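Local coordinates for KLLA0B12012p (Kluyveromyces lactis, PDB 6Y3P), which interacts directly with the mRNA decapping enzyme Dcp2 and, through this C-terminal ATP-grasp domain of Pby1, probably binds ATP, at residues G22-S27 / D369-C374; I217-T222 / V229-R234; P350-T355 / N361-L366. All blocks are in the same frame, centred on the assembly; numbering follows the deposited sequence.

Contact 1 of 3, residues G22-S27 / D369-C374; sequences GPLNRS and DVVSIC. With SO4 (sulfate ion), chain B.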
# COMPACT_ATOMS: atom_id res chain seq x y z
N GLY A 22 6.12 -21.74 6.94
CA GLY A 22 7.33 -22.10 7.68
C GLY A 22 7.75 -20.99 8.62
O GLY A 22 7.81 -21.23 9.84
N PRO A 23 7.96 -19.74 8.10
CA PRO A 23 8.28 -18.59 8.98
C PRO A 23 7.31 -18.40 10.15
O PRO A 23 7.78 -18.23 11.28
CB PRO A 23 8.24 -17.39 8.03
CG PRO A 23 8.57 -17.96 6.71
CD PRO A 23 7.93 -19.30 6.68
N LEU A 24 5.98 -18.43 9.89
CA LEU A 24 4.97 -18.26 10.93
C LEU A 24 5.03 -19.34 12.01
O LEU A 24 4.92 -19.01 13.19
CB LEU A 24 3.55 -18.17 10.34
CG LEU A 24 3.11 -16.82 9.83
CD1 LEU A 24 1.94 -16.97 8.90
CD2 LEU A 24 2.80 -15.88 10.98
N ASN A 25 5.27 -20.62 11.62
CA ASN A 25 5.43 -21.74 12.54
C ASN A 25 6.66 -21.60 13.43
O ASN A 25 6.55 -21.83 14.63
CB ASN A 25 5.43 -23.07 11.82
CG ASN A 25 4.12 -23.81 11.96
OD1 ASN A 25 3.75 -24.29 13.04
ND2 ASN A 25 3.40 -23.89 10.87
N ARG A 26 7.81 -21.19 12.85
CA ARG A 26 9.06 -20.97 13.60
C ARG A 26 8.87 -19.84 14.63
O ARG A 26 9.25 -19.98 15.79
CB ARG A 26 10.23 -20.66 12.66
CG ARG A 26 10.58 -21.83 11.73
CD ARG A 26 11.86 -21.58 10.94
NE ARG A 26 11.70 -20.61 9.85
CZ ARG A 26 11.32 -20.93 8.61
NH1 ARG A 26 11.03 -22.19 8.29
NH2 ARG A 26 11.21 -19.98 7.68
N SER A 27 8.20 -18.77 14.19
CA SER A 27 7.89 -17.61 15.00
C SER A 27 6.88 -17.95 16.12
O SER A 27 7.08 -17.50 17.25
CB SER A 27 7.37 -16.50 14.10
OG SER A 27 7.42 -15.29 14.84
N ASP A 369 9.00 -10.43 14.29
CA ASP A 369 8.61 -9.18 14.92
C ASP A 369 7.12 -9.09 15.15
O ASP A 369 6.71 -8.65 16.22
CB ASP A 369 9.09 -7.99 14.10
CG ASP A 369 10.61 -7.86 14.01
OD1 ASP A 369 11.31 -8.37 14.92
OD2 ASP A 369 11.10 -7.24 13.03
N VAL A 370 6.32 -9.53 14.16
CA VAL A 370 4.86 -9.50 14.22
C VAL A 370 4.38 -10.37 15.38
O VAL A 370 3.61 -9.90 16.21
CB VAL A 370 4.20 -9.89 12.86
CG1 VAL A 370 2.70 -10.16 13.02
CG2 VAL A 370 4.44 -8.82 11.81
N VAL A 371 4.90 -11.59 15.46
CA VAL A 371 4.55 -12.53 16.52
C VAL A 371 5.08 -12.07 17.90
O VAL A 371 4.30 -12.04 18.85
CB VAL A 371 4.97 -13.97 16.15
CG1 VAL A 371 4.78 -14.94 17.31
CG2 VAL A 371 4.20 -14.45 14.91
N SER A 372 6.36 -11.67 18.00
CA SER A 372 6.97 -11.27 19.27
C SER A 372 6.48 -9.93 19.85
O SER A 372 6.64 -9.71 21.07
CB SER A 372 8.49 -11.25 19.16
OG SER A 372 8.94 -10.27 18.22
N ILE A 373 5.92 -9.03 19.00
CA ILE A 373 5.50 -7.68 19.43
C ILE A 373 3.98 -7.48 19.42
O ILE A 373 3.43 -6.84 20.32
CB ILE A 373 6.26 -6.60 18.59
CG1 ILE A 373 7.78 -6.68 18.88
CG2 ILE A 373 5.71 -5.16 18.81
CD1 ILE A 373 8.67 -6.03 17.87
N CYS A 374 3.31 -8.01 18.40
CA CYS A 374 1.86 -7.84 18.23
C CYS A 374 1.03 -9.02 18.76
O CYS A 374 -0.01 -8.81 19.39
CB CYS A 374 1.53 -7.52 16.77
SG CYS A 374 2.49 -6.15 16.06
S SO4 B . 10.51 -22.33 4.83
O1 SO4 B . 10.21 -20.90 4.64
O2 SO4 B . 11.73 -22.48 5.61
O3 SO4 B . 10.68 -22.99 3.54
O4 SO4 B . 9.42 -22.99 5.53

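Contact 2 of 3, residues I217-T222 / V229-R234; sequences IRCYVT and VFVYDR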
# COMPACT_ATOMS: atom_id res chain seq x y z
N ILE A 217 8.81 1.10 -4.08
CA ILE A 217 9.13 0.55 -2.78
C ILE A 217 7.88 -0.16 -2.25
O ILE A 217 6.78 0.40 -2.24
CB ILE A 217 9.68 1.58 -1.76
CG1 ILE A 217 10.99 2.22 -2.27
CG2 ILE A 217 9.90 0.90 -0.39
CD1 ILE A 217 11.56 3.34 -1.42
N ARG A 218 8.06 -1.39 -1.81
CA ARG A 218 7.04 -2.15 -1.11
C ARG A 218 7.48 -2.11 0.36
O ARG A 218 8.52 -2.66 0.73
CB ARG A 218 6.94 -3.60 -1.64
CG ARG A 218 5.96 -4.51 -0.86
CD ARG A 218 4.59 -3.88 -0.73
NE ARG A 218 3.50 -4.76 -1.11
CZ ARG A 218 3.12 -5.03 -2.36
NH1 ARG A 218 2.09 -5.82 -2.60
NH2 ARG A 218 3.80 -4.52 -3.39
N CYS A 219 6.69 -1.43 1.19
CA CYS A 219 6.93 -1.29 2.61
C CYS A 219 5.83 -2.09 3.38
O CYS A 219 4.64 -1.84 3.18
CB CYS A 219 6.93 0.19 2.98
SG CYS A 219 7.13 0.54 4.75
N TYR A 220 6.22 -3.09 4.21
CA TYR A 220 5.23 -3.82 5.03
C TYR A 220 4.94 -3.04 6.30
O TYR A 220 5.86 -2.67 7.02
CB TYR A 220 5.67 -5.25 5.35
CG TYR A 220 5.87 -6.06 4.09
CD1 TYR A 220 4.79 -6.41 3.29
CD2 TYR A 220 7.14 -6.43 3.68
CE1 TYR A 220 4.97 -7.13 2.11
CE2 TYR A 220 7.34 -7.16 2.50
CZ TYR A 220 6.24 -7.52 1.73
OH TYR A 220 6.40 -8.23 0.57
N VAL A 221 3.67 -2.75 6.52
CA VAL A 221 3.19 -1.96 7.63
C VAL A 221 2.24 -2.83 8.44
O VAL A 221 1.29 -3.35 7.88
CB VAL A 221 2.50 -0.67 7.12
CG1 VAL A 221 1.93 0.15 8.29
CG2 VAL A 221 3.46 0.17 6.29
N THR A 222 2.51 -3.01 9.74
CA THR A 222 1.66 -3.83 10.60
C THR A 222 0.90 -2.95 11.56
O THR A 222 1.50 -2.18 12.30
CB THR A 222 2.44 -4.96 11.32
OG1 THR A 222 3.21 -5.69 10.37
CG2 THR A 222 1.53 -5.93 12.08
N VAL A 229 0.84 1.32 15.14
CA VAL A 229 1.26 1.22 13.74
C VAL A 229 2.76 0.99 13.70
O VAL A 229 3.51 1.75 14.30
CB VAL A 229 0.81 2.39 12.83
CG1 VAL A 229 1.12 2.06 11.37
CG2 VAL A 229 -0.67 2.71 13.01
N PHE A 230 3.17 -0.10 13.04
CA PHE A 230 4.55 -0.51 12.97
C PHE A 230 5.00 -0.60 11.54
O PHE A 230 4.38 -1.30 10.72
CB PHE A 230 4.73 -1.87 13.65
CG PHE A 230 4.40 -1.89 15.12
CD1 PHE A 230 5.37 -1.57 16.06
CD2 PHE A 230 3.14 -2.26 15.56
CE1 PHE A 230 5.07 -1.60 17.42
CE2 PHE A 230 2.85 -2.31 16.92
CZ PHE A 230 3.82 -1.97 17.84
N VAL A 231 6.06 0.12 11.22
CA VAL A 231 6.66 0.08 9.89
C VAL A 231 7.88 -0.83 9.97
O VAL A 231 8.70 -0.72 10.88
CB VAL A 231 6.98 1.50 9.37
CG1 VAL A 231 7.80 1.45 8.09
CG2 VAL A 231 5.71 2.32 9.16
N TYR A 232 7.96 -1.77 9.04
CA TYR A 232 9.08 -2.69 8.89
C TYR A 232 10.14 -1.99 8.00
O TYR A 232 9.87 -1.70 6.82
CB TYR A 232 8.59 -4.02 8.28
CG TYR A 232 9.66 -5.08 8.26
CD1 TYR A 232 10.45 -5.33 9.39
CD2 TYR A 232 9.89 -5.86 7.13
CE1 TYR A 232 11.46 -6.30 9.37
CE2 TYR A 232 10.88 -6.83 7.11
CZ TYR A 232 11.66 -7.05 8.23
OH TYR A 232 12.62 -8.03 8.21
N ASP A 233 11.30 -1.68 8.58
CA ASP A 233 12.39 -0.93 7.93
C ASP A 233 13.20 -1.71 6.89
O ASP A 233 14.02 -1.09 6.22
CB ASP A 233 13.34 -0.30 8.96
CG ASP A 233 12.87 1.08 9.42
OD1 ASP A 233 11.85 1.57 8.88
OD2 ASP A 233 13.52 1.66 10.32
N ARG A 234 12.98 -3.01 6.74
CA ARG A 234 13.65 -3.79 5.71
C ARG A 234 12.66 -3.82 4.55
O ARG A 234 11.73 -4.63 4.53
CB ARG A 234 14.01 -5.19 6.22
CG ARG A 234 14.98 -5.16 7.43
CD ARG A 234 15.56 -6.54 7.74
NE ARG A 234 16.33 -7.08 6.61
CZ ARG A 234 16.70 -8.34 6.47
NH1 ARG A 234 16.40 -9.23 7.41
NH2 ARG A 234 17.38 -8.73 5.40
O HOH W 1 9.16 -3.26 4.80

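Contact 3 of 3, residues P350-T355 / N361-L366; sequences PDFKQT and NLIDEL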
# COMPACT_ATOMS: atom_id res chain seq x y z
N PRO A 350 -1.02 -8.77 0.89
CA PRO A 350 -0.03 -8.76 -0.19
C PRO A 350 0.66 -10.11 -0.38
O PRO A 350 0.72 -10.92 0.55
CB PRO A 350 0.99 -7.71 0.29
CG PRO A 350 0.88 -7.75 1.79
CD PRO A 350 -0.57 -7.94 2.04
N ASP A 351 1.18 -10.36 -1.60
CA ASP A 351 1.91 -11.60 -1.86
C ASP A 351 3.29 -11.38 -1.28
O ASP A 351 3.99 -10.44 -1.66
CB ASP A 351 1.96 -11.97 -3.37
CG ASP A 351 2.28 -13.44 -3.70
OD1 ASP A 351 2.19 -14.30 -2.78
OD2 ASP A 351 2.58 -13.73 -4.87
N PHE A 352 3.63 -12.16 -0.26
CA PHE A 352 4.91 -12.13 0.42
C PHE A 352 5.92 -13.03 -0.31
O PHE A 352 7.11 -12.96 0.01
CB PHE A 352 4.76 -12.57 1.89
CG PHE A 352 3.90 -11.68 2.76
CD1 PHE A 352 4.42 -10.51 3.32
CD2 PHE A 352 2.58 -12.03 3.04
CE1 PHE A 352 3.62 -9.69 4.12
CE2 PHE A 352 1.78 -11.20 3.83
CZ PHE A 352 2.30 -10.04 4.37
N LYS A 353 5.46 -13.88 -1.27
CA LYS A 353 6.34 -14.82 -2.00
C LYS A 353 7.53 -14.15 -2.73
O LYS A 353 7.33 -13.24 -3.55
CB LYS A 353 5.56 -15.73 -2.96
CG LYS A 353 6.36 -16.98 -3.30
CD LYS A 353 5.83 -17.78 -4.47
CE LYS A 353 6.94 -18.38 -5.32
NZ LYS A 353 8.08 -18.95 -4.53
N GLN A 354 8.76 -14.62 -2.41
CA GLN A 354 10.05 -14.17 -2.96
C GLN A 354 10.97 -15.37 -3.29
O GLN A 354 10.63 -16.53 -3.00
CB GLN A 354 10.82 -13.23 -1.97
CG GLN A 354 10.04 -12.12 -1.24
CD GLN A 354 9.36 -11.09 -2.13
OE1 GLN A 354 9.78 -10.81 -3.26
NE2 GLN A 354 8.29 -10.49 -1.61
N THR A 355 12.13 -15.08 -3.87
CA THR A 355 13.12 -16.10 -4.20
C THR A 355 14.46 -15.62 -3.66
O THR A 355 14.72 -14.40 -3.61
CB THR A 355 13.05 -16.48 -5.71
OG1 THR A 355 13.15 -17.90 -5.84
CG2 THR A 355 14.09 -15.76 -6.59
N ASN A 361 15.24 -14.24 4.54
CA ASN A 361 15.74 -13.71 5.81
C ASN A 361 14.90 -12.49 6.18
O ASN A 361 14.45 -12.35 7.33
CB ASN A 361 17.22 -13.30 5.65
CG ASN A 361 17.91 -12.83 6.92
OD1 ASN A 361 17.64 -11.75 7.46
ND2 ASN A 361 18.89 -13.59 7.37
N LEU A 362 14.64 -11.63 5.18
CA LEU A 362 13.83 -10.43 5.33
C LEU A 362 12.41 -10.77 5.82
O LEU A 362 11.92 -10.10 6.73
CB LEU A 362 13.79 -9.66 3.98
CG LEU A 362 13.15 -8.28 4.01
CD1 LEU A 362 13.81 -7.34 3.03
CD2 LEU A 362 11.64 -8.36 3.76
N ILE A 363 11.77 -11.81 5.24
CA ILE A 363 10.41 -12.23 5.57
C ILE A 363 10.38 -12.96 6.93
O ILE A 363 9.42 -12.78 7.69
CB ILE A 363 9.77 -13.02 4.37
CG1 ILE A 363 9.50 -12.09 3.17
CG2 ILE A 363 8.52 -13.83 4.74
CD1 ILE A 363 8.44 -10.96 3.37
N ASP A 364 11.47 -13.73 7.26
CA ASP A 364 11.62 -14.44 8.55
C ASP A 364 11.66 -13.46 9.72
O ASP A 364 11.06 -13.71 10.76
CB ASP A 364 12.90 -15.27 8.56
CG ASP A 364 12.84 -16.61 7.86
OD1 ASP A 364 11.77 -16.93 7.29
OD2 ASP A 364 13.85 -17.34 7.89
N GLU A 365 12.37 -12.34 9.55
CA GLU A 365 12.52 -11.32 10.58
C GLU A 365 11.22 -10.53 10.71
O GLU A 365 10.92 -10.04 11.79
CB GLU A 365 13.70 -10.40 10.22
CG GLU A 365 13.98 -9.36 11.29
CD GLU A 365 15.02 -8.31 10.96
OE1 GLU A 365 15.98 -8.62 10.21
OE2 GLU A 365 14.90 -7.19 11.50
N LEU A 366 10.46 -10.40 9.60
CA LEU A 366 9.19 -9.69 9.61
C LEU A 366 8.19 -10.42 10.52
O LEU A 366 7.62 -9.78 11.41
CB LEU A 366 8.62 -9.50 8.19
CG LEU A 366 7.10 -9.19 8.03
CD1 LEU A 366 6.72 -7.85 8.64
CD2 LEU A 366 6.68 -9.27 6.60

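Contact 1 of 3, residues G22-S27 / D369-C374
Ser27 and Val371 meet in a buried helix-on-helix contact between helix 21-31, near the N-terminus, and helix 357-375, near the C-terminus. The hydroxyl of Ser27 does most of the touching. Its OG stands anti to the serine's own amide nitrogen (chi1 -164°), and this turns it to the opposing helix. There it lies 3.1 Å from Val371 CB and 3.3 Å from Val371 CG2. The hydroxyl is drawn to this helix probably because Ser27 OG hydrogen-bonds to the carbonyl of Phe367, one turn earlier. Both methyls of Val371 lie near the hydroxyl, but they extend differently: CG1 comes to 3.4 Å from Ser27 O, while CG2 also faces Leu24 CD2, a looser apolar contact at 4.4 Å. With alanine in place of this valine both methyls go, which would probably open a gap beside the Ser27 hydroxyl and leave Leu24 CD2 without this apolar neighbour.

On another side of helix 21-31, Arg26 bends at chi3 so that its guanidinium lies over Gly22 C and Pro23 N. Its NH1 donates to O2 of the sulfate at 2.8 Å, and NH2 also forms a salt bridge with Asp364 of helix 357-375. The sulfate probably came from the crystallisation liquor. Helix 21-31 is the crossover helix of a beta-alpha-beta unit, joining parallel neighbouring strands 8-12 and 37-38.

Contact 2 of 3, residues I217-T222 / V229-R234
Tyr220 N, Tyr232 O and Arg234 O grip one water between the two strands. The water accepts from Tyr220 N at 3.0 Å. It donates to Tyr232 O at 2.6 Å and to Arg234 O at 2.9 Å. It thus bridges the two backbones at Tyr220, Tyr232 and Arg234. Tyr220 also pairs directly: Tyr232 N donates to Tyr220 O at 3.0 Å, almost in line with the carbonyl bond.

Further along, the antiparallel ladder is regular. Thr222 and Phe230 form a hydrogen-bonded pair, with Thr222 N to Phe230 O at 2.7 Å and Phe230 N to Thr222 O at 2.8 Å. The first donor lies in the plane of its carbonyl; the second is tilted from it. Val221 and Val231 form the adjacent non-hydrogen-bonded pair.

One face carries small apolar groups. Cys219 SG touches Val231 CG1 at 3.5 Å. Val221 CG1 meets Val229 CG1 at 3.7 Å, the two side chains running at a slant to each other.

The other face carries larger groups. Tyr232 CB packs on Tyr220 CB. With CG anti to its amide nitrogen (chi1 -173°), the Tyr232 ring is carried beside that of Tyr220, edge near edge, and its far end leads away from strand 217-222. Its hydroxyl hydrogen-bonds to Leu362 O, and the backbone N of Arg234 lies over the centre of its ring.

This is a beta hairpin in the antiparallel sheet of the ATP-grasp domain. Strand 215-224 also pairs with 326-335, and strand 228-239 with 391-396. Cys219, Val229 and Val231 face helix 290-313, whereas Thr222, Phe230 and Tyr232 face helix 357-375.

Contact 3 of 3, residues P350-T355 / N361-L366
Phe352 and Ile363 are brought together by matching first torsions. In each, the gamma carbon (CG of Phe352, CG1 of Ile363) stands anti to the residue's carbonyl carbon, with chi1 -63° for Phe352 and -69° for Ile363. A second bend in Ile363 (chi2 -65°) then carries its CD1 to the ring, 4.0 Å from Phe352 CD1. The two side chains cross at about a right angle. Leu366, one turn further along the helix, reaches the same side of the ring with a single methyl. Its CD2 lies 4.0 Å from Phe352 CE1, and the two side chains again cross at about a right angle. Both methyls stand obliquely to the ring.

The segment 350-355 belongs to the loop that links strand 341-347 to helix 357-375, in the late part of the tubulin-tyrosine ligase-type ATP-grasp fold. Through this contact the loop folds back on the helix that it leads into. The side chain of Gln354 doubles back, and its NE2 makes a weak hydrogen bond to Phe352 O at 3.2 Å. Its CG rests loosely near Ile363 CG1, 4.4 Å away.

Other aromatic rings hold Phe352 as well. Phe367 meets it edge-to-face, and the ring of Tyr220 lies inclined against it. On the helix, Asn361 OD1 and Glu365 OE1 both bind Arg234 NH1, the glutamate as a salt bridge.

In the fold
All three contacts are largely buried, but contact 2 lies nearest the centre of the chain, and contact 1 is the farthest from it. Helix 357-375 connects them. It supplies a segment to contacts 1 and 3 and packs on the hairpin of contact 2, where Val370 touches Thr222 and Ile373 touches Phe230. The chemistry differs with place. Contact 2 is built on backbone hydrogen bonds within a sheet and a bridging water. Contacts 1 and 3 are small side-chain packings that bring the first crossover helix and a late loop against one helix. Every touching residue of contacts 1 and 2 is buried, whereas contact 3 includes one that is partly exposed, Gln354.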